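Local coordinates for core protein VP7 (Bluetongue virus, PDB 1BVP) that forms trimers that coat the VP3 scaffold of the inner capsid and probably takes part in host cell receptor binding, at residues A[270-282]-A[337-349]. Sequence-based numbering, arbitrary orientation.
Sequences VYSFRDHTWHGLR and GPLTRAIARAAYV
Phe273, in the turn between helices 263-271 and 276-286, sends its ring against the short C-terminal helix 341-346. With CG anti to the backbone N (chi1 180°) the ring extends toward that helix, where Ala344 CA makes a CH-pi contact over one face, 3.9 Å from the ring centroid. The Ala344 methyl touches CD2, while Ala347 CB meets Phe273 CE1 at 3.5 Å and Leu339 CG lies at the ring edge, near its plane, beside CE2. The opposite face rests on the backbone of Asp275, whose OD1 caps helix 276-286 by accepting from Trp278 N.

Tyr348 closes the other end. Its hydroxyl OH donates to Tyr271 O over 2.6 Å, in the carbonyl plane, a bond that ties the penultimate residue of the chain to the C-terminal part of helix 263-271. His279 brings its edge to the Tyr348 ring: CE1 sits over the ring centre, the planes are 51° apart, and His279 NE2 gives a weak, bent hydrogen bond to Ala347 O at 3.0 Å. That use of NE2 as donor fits ND1 of His279 as acceptor, which takes a bond from Arg282 NH2 at 2.9 Å. Arg282, bent at its second and third torsions, also grips Val270 O through NE and Ser272 O through NH2, so Arg282, itself held by two carbonyls, helps to hold the imidazole's rotation. Farther out, Ile343 CG2 touches the edge of the His276 ring.

The contact thus packs the C-terminal helix against the turn between helices 263-271 and 276-286. Behind it, Trp278 packs on helix 304-323, and at the trimer interface Arg341 forms a salt bridge with Asp254 of a neighbouring subunit; Phe273 also packs on Thr118 of that subunit.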
loop_
_atom_site.group_PDB
_atom_site.type_symbol
_atom_site.label_atom_id
_atom_site.label_comp_id
_atom_site.label_asym_id
_atom_site.label_seq_id
_atom_site.Cartn_x
_atom_site.Cartn_y
_atom_site.Cartn_z
ATOM N N VAL A 270 -14.911 3.142 5.362
ATOM C CA VAL A 270 -15.624 4.020 6.307
ATOM C C VAL A 270 -16.123 5.314 5.658
ATOM O O VAL A 270 -17.235 5.755 5.918
ATOM C CB VAL A 270 -14.694 4.454 7.463
ATOM C CG1 VAL A 270 -15.334 5.561 8.268
ATOM C CG2 VAL A 270 -14.288 3.256 8.323
ATOM N N TYR A 271 -15.290 5.943 4.833
ATOM C CA TYR A 271 -15.680 7.205 4.212
ATOM C C TYR A 271 -16.479 7.109 2.936
ATOM O O TYR A 271 -16.854 8.124 2.374
ATOM C CB TYR A 271 -14.482 8.134 4.061
ATOM C CG TYR A 271 -13.943 8.645 5.386
ATOM C CD1 TYR A 271 -14.586 9.668 6.070
ATOM C CD2 TYR A 271 -12.808 8.080 5.976
ATOM C CE1 TYR A 271 -14.125 10.125 7.324
ATOM C CE2 TYR A 271 -12.337 8.533 7.234
ATOM C CZ TYR A 271 -13.008 9.552 7.887
ATOM O OH TYR A 271 -12.550 10.008 9.108
ATOM N N SER A 272 -16.755 5.900 2.472
ATOM C CA SER A 272 -17.587 5.749 1.286
ATOM C C SER A 272 -18.987 6.217 1.634
ATOM O O SER A 272 -19.447 6.177 2.801
ATOM C CB SER A 272 -17.635 4.320 0.811
ATOM O OG SER A 272 -16.380 4.003 0.291
ATOM N N PHE A 273 -19.673 6.630 0.589
ATOM C CA PHE A 273 -20.996 7.184 0.718
ATOM C C PHE A 273 -22.078 6.187 1.110
ATOM O O PHE A 273 -22.743 6.383 2.138
ATOM C CB PHE A 273 -21.342 7.885 -0.600
ATOM C CG PHE A 273 -22.707 8.505 -0.617
ATOM C CD1 PHE A 273 -23.045 9.513 0.309
ATOM C CD2 PHE A 273 -23.658 8.088 -1.556
ATOM C CE1 PHE A 273 -24.320 10.105 0.306
ATOM C CE2 PHE A 273 -24.944 8.664 -1.576
ATOM C CZ PHE A 273 -25.268 9.684 -0.635
ATOM N N ARG A 274 -22.245 5.146 0.271
ATOM C CA ARG A 274 -23.271 4.088 0.420
ATOM C C ARG A 274 -24.650 4.698 0.103
ATOM O O ARG A 274 -25.218 4.472 -0.978
ATOM C CB ARG A 274 -23.209 3.447 1.818
ATOM C CG ARG A 274 -22.169 2.363 1.824
ATOM C CD ARG A 274 -21.842 1.857 3.180
ATOM N NE ARG A 274 -21.217 0.541 3.078
ATOM C CZ ARG A 274 -19.910 0.335 3.065
ATOM N NH1 ARG A 274 -19.095 1.378 3.170
ATOM N NH2 ARG A 274 -19.434 -0.897 2.853
ATOM N N ASP A 275 -25.139 5.530 1.014
ATOM C CA ASP A 275 -26.392 6.231 0.813
ATOM C C ASP A 275 -26.444 7.313 1.880
ATOM O O ASP A 275 -25.554 7.387 2.771
ATOM C CB ASP A 275 -27.615 5.297 0.892
ATOM C CG ASP A 275 -27.734 4.545 2.238
ATOM O OD1 ASP A 275 -27.515 5.109 3.339
ATOM O OD2 ASP A 275 -28.077 3.356 2.186
ATOM N N HIS A 276 -27.523 8.080 1.863
ATOM C CA HIS A 276 -27.651 9.172 2.816
ATOM C C HIS A 276 -27.686 8.811 4.262
ATOM O O HIS A 276 -27.216 9.579 5.099
ATOM C CB HIS A 276 -28.848 10.042 2.485
ATOM C CG HIS A 276 -28.726 10.732 1.164
ATOM N ND1 HIS A 276 -29.211 10.183 -0.009
ATOM C CD2 HIS A 276 -28.105 11.886 0.815
ATOM C CE1 HIS A 276 -28.888 10.969 -1.023
ATOM N NE2 HIS A 276 -28.218 12.007 -0.550
ATOM N N THR A 277 -28.233 7.643 4.565
ATOM C CA THR A 277 -28.319 7.206 5.948
ATOM C C THR A 277 -26.932 6.833 6.475
ATOM O O THR A 277 -26.499 7.307 7.543
ATOM C CB THR A 277 -29.340 6.059 6.069
ATOM O OG1 THR A 277 -30.623 6.537 5.628
ATOM C CG2 THR A 277 -29.452 5.580 7.509
ATOM N N TRP A 278 -26.187 6.056 5.697
ATOM C CA TRP A 278 -24.870 5.674 6.147
ATOM C C TRP A 278 -24.004 6.924 6.276
ATOM O O TRP A 278 -23.245 7.111 7.242
ATOM C CB TRP A 278 -24.246 4.722 5.158
ATOM C CG TRP A 278 -22.825 4.506 5.487
ATOM C CD1 TRP A 278 -21.735 4.996 4.822
ATOM C CD2 TRP A 278 -22.333 3.852 6.644
ATOM N NE1 TRP A 278 -20.591 4.703 5.513
ATOM C CE2 TRP A 278 -20.927 4.001 6.640
ATOM C CE3 TRP A 278 -22.947 3.160 7.698
ATOM C CZ2 TRP A 278 -20.119 3.483 7.650
ATOM C CZ3 TRP A 278 -22.149 2.642 8.709
ATOM C CH2 TRP A 278 -20.742 2.807 8.677
ATOM N N HIS A 279 -24.103 7.765 5.261
ATOM C CA HIS A 279 -23.363 8.990 5.243
ATOM C C HIS A 279 -23.694 9.827 6.499
ATOM O O HIS A 279 -22.791 10.276 7.239
ATOM C CB HIS A 279 -23.678 9.704 3.937
ATOM C CG HIS A 279 -22.825 10.905 3.707
ATOM N ND1 HIS A 279 -21.454 10.829 3.617
ATOM C CD2 HIS A 279 -23.135 12.226 3.675
ATOM C CE1 HIS A 279 -20.956 12.050 3.555
ATOM N NE2 HIS A 279 -21.956 12.913 3.588
ATOM N N GLY A 280 -24.985 9.964 6.800
ATOM C CA GLY A 280 -25.394 10.705 7.992
ATOM C C GLY A 280 -24.926 10.064 9.298
ATOM O O GLY A 280 -24.421 10.746 10.205
ATOM N N LEU A 281 -25.099 8.748 9.397
ATOM C CA LEU A 281 -24.723 7.974 10.581
ATOM C C LEU A 281 -23.217 8.037 10.822
ATOM O O LEU A 281 -22.761 8.282 11.953
ATOM C CB LEU A 281 -25.121 6.517 10.352
ATOM C CG LEU A 281 -25.567 5.499 11.419
ATOM C CD1 LEU A 281 -24.852 4.197 11.128
ATOM C CD2 LEU A 281 -25.303 5.938 12.822
ATOM N N ARG A 282 -22.447 7.770 9.765
ATOM C CA ARG A 282 -20.989 7.804 9.862
ATOM C C ARG A 282 -20.542 9.189 10.328
ATOM O O ARG A 282 -19.744 9.324 11.262
ATOM C CB ARG A 282 -20.329 7.451 8.533
ATOM C CG ARG A 282 -18.805 7.431 8.673
ATOM C CD ARG A 282 -18.147 8.439 7.744
ATOM N NE ARG A 282 -18.525 8.236 6.341
ATOM C CZ ARG A 282 -19.268 9.088 5.634
ATOM N NH1 ARG A 282 -19.706 10.213 6.195
ATOM N NH2 ARG A 282 -19.621 8.785 4.387
ATOM N N GLY A 337 -33.098 8.017 -5.710
ATOM C CA GLY A 337 -32.052 7.679 -6.662
ATOM C C GLY A 337 -32.367 7.403 -8.119
ATOM O O GLY A 337 -32.926 8.259 -8.789
ATOM N N PRO A 338 -31.983 6.226 -8.653
ATOM C CA PRO A 338 -31.274 5.164 -7.920
ATOM C C PRO A 338 -29.836 5.412 -7.358
ATOM O O PRO A 338 -29.147 4.429 -7.032
ATOM C CB PRO A 338 -31.333 3.971 -8.902
ATOM C CG PRO A 338 -31.363 4.644 -10.258
ATOM C CD PRO A 338 -32.333 5.784 -10.019
ATOM N N LEU A 339 -29.416 6.681 -7.200
ATOM C CA LEU A 339 -28.093 7.035 -6.645
ATOM C C LEU A 339 -26.970 6.978 -7.665
ATOM O O LEU A 339 -26.675 5.944 -8.280
ATOM C CB LEU A 339 -27.733 6.195 -5.425
ATOM C CG LEU A 339 -27.952 6.681 -3.986
ATOM C CD1 LEU A 339 -29.023 7.735 -3.870
ATOM C CD2 LEU A 339 -28.271 5.469 -3.114
ATOM N N THR A 340 -26.299 8.111 -7.795
ATOM C CA THR A 340 -25.251 8.270 -8.780
ATOM C C THR A 340 -24.035 8.912 -8.157
ATOM O O THR A 340 -24.081 9.411 -7.011
ATOM C CB THR A 340 -25.751 9.195 -9.902
ATOM O OG1 THR A 340 -26.175 10.455 -9.332
ATOM C CG2 THR A 340 -26.928 8.547 -10.624
ATOM N N ARG A 341 -22.965 8.963 -8.941
ATOM C CA ARG A 341 -21.746 9.565 -8.443
ATOM C C ARG A 341 -21.975 11.047 -8.143
ATOM O O ARG A 341 -21.509 11.564 -7.124
ATOM C CB ARG A 341 -20.642 9.373 -9.454
ATOM C CG ARG A 341 -19.338 9.950 -9.029
ATOM C CD ARG A 341 -18.256 9.591 -10.033
ATOM N NE ARG A 341 -17.033 10.372 -9.848
ATOM C CZ ARG A 341 -15.843 9.977 -10.287
ATOM N NH1 ARG A 341 -15.735 8.803 -10.930
ATOM N NH2 ARG A 341 -14.772 10.756 -10.115
ATOM N N ALA A 342 -22.779 11.699 -8.981
ATOM C CA ALA A 342 -23.087 13.126 -8.818
ATOM C C ALA A 342 -23.791 13.398 -7.488
ATOM O O ALA A 342 -23.458 14.336 -6.747
ATOM C CB ALA A 342 -23.940 13.599 -9.986
ATOM N N ILE A 343 -24.752 12.545 -7.179
ATOM C CA ILE A 343 -25.499 12.656 -5.937
ATOM C C ILE A 343 -24.601 12.379 -4.716
ATOM O O ILE A 343 -24.701 13.069 -3.688
ATOM C CB ILE A 343 -26.700 11.695 -5.960
ATOM C CG1 ILE A 343 -27.691 12.125 -7.047
ATOM C CG2 ILE A 343 -27.367 11.672 -4.613
ATOM C CD1 ILE A 343 -28.835 11.156 -7.252
ATOM N N ALA A 344 -23.743 11.362 -4.837
ATOM C CA ALA A 344 -22.818 11.000 -3.777
ATOM C C ALA A 344 -21.891 12.184 -3.500
ATOM O O ALA A 344 -21.765 12.625 -2.344
ATOM C CB ALA A 344 -21.992 9.760 -4.176
ATOM N N ARG A 345 -21.271 12.705 -4.562
ATOM C CA ARG A 345 -20.340 13.826 -4.453
ATOM C C ARG A 345 -20.958 15.043 -3.773
ATOM O O ARG A 345 -20.318 15.687 -2.934
ATOM C CB ARG A 345 -19.798 14.207 -5.830
ATOM C CG ARG A 345 -19.264 15.630 -5.910
ATOM C CD ARG A 345 -17.830 15.671 -6.404
ATOM N NE ARG A 345 -17.223 17.006 -6.274
ATOM C CZ ARG A 345 -17.163 17.732 -5.142
ATOM N NH1 ARG A 345 -17.683 17.297 -3.977
ATOM N NH2 ARG A 345 -16.506 18.893 -5.156
ATOM N N ALA A 346 -22.213 15.333 -4.099
ATOM C CA ALA A 346 -22.902 16.481 -3.524
ATOM C C ALA A 346 -23.139 16.385 -2.030
ATOM O O ALA A 346 -23.377 17.394 -1.362
ATOM C CB ALA A 346 -24.210 16.669 -4.215
ATOM N N ALA A 347 -23.127 15.165 -1.509
ATOM C CA ALA A 347 -23.395 14.941 -0.100
ATOM C C ALA A 347 -22.246 15.294 0.798
ATOM O O ALA A 347 -22.441 15.424 2.014
ATOM C CB ALA A 347 -23.798 13.528 0.120
ATOM N N TYR A 348 -21.063 15.482 0.208
ATOM C CA TYR A 348 -19.865 15.804 0.978
ATOM C C TYR A 348 -19.672 17.296 1.185
ATOM O O TYR A 348 -18.545 17.817 1.172
ATOM C CB TYR A 348 -18.652 15.170 0.319
ATOM C CG TYR A 348 -18.624 13.680 0.491
ATOM C CD1 TYR A 348 -19.438 12.847 -0.300
ATOM C CD2 TYR A 348 -17.799 13.091 1.458
ATOM C CE1 TYR A 348 -19.427 11.456 -0.135
ATOM C CE2 TYR A 348 -17.775 11.713 1.644
ATOM C CZ TYR A 348 -18.591 10.904 0.840
ATOM O OH TYR A 348 -18.540 9.552 0.993
ATOM N N VAL A 349 -20.797 17.941 1.498
ATOM C CA VAL A 349 -20.889 19.374 1.719
ATOM C C VAL A 349 -20.593 20.081 0.377
ATOM O O VAL A 349 -21.350 21.023 0.080
ATOM C CB VAL A 349 -19.983 19.826 2.925
ATOM C CG1 VAL A 349 -19.673 21.333 2.873
ATOM C CG2 VAL A 349 -20.682 19.463 4.245
ATOM O OXT VAL A 349 -19.721 19.629 -0.420
#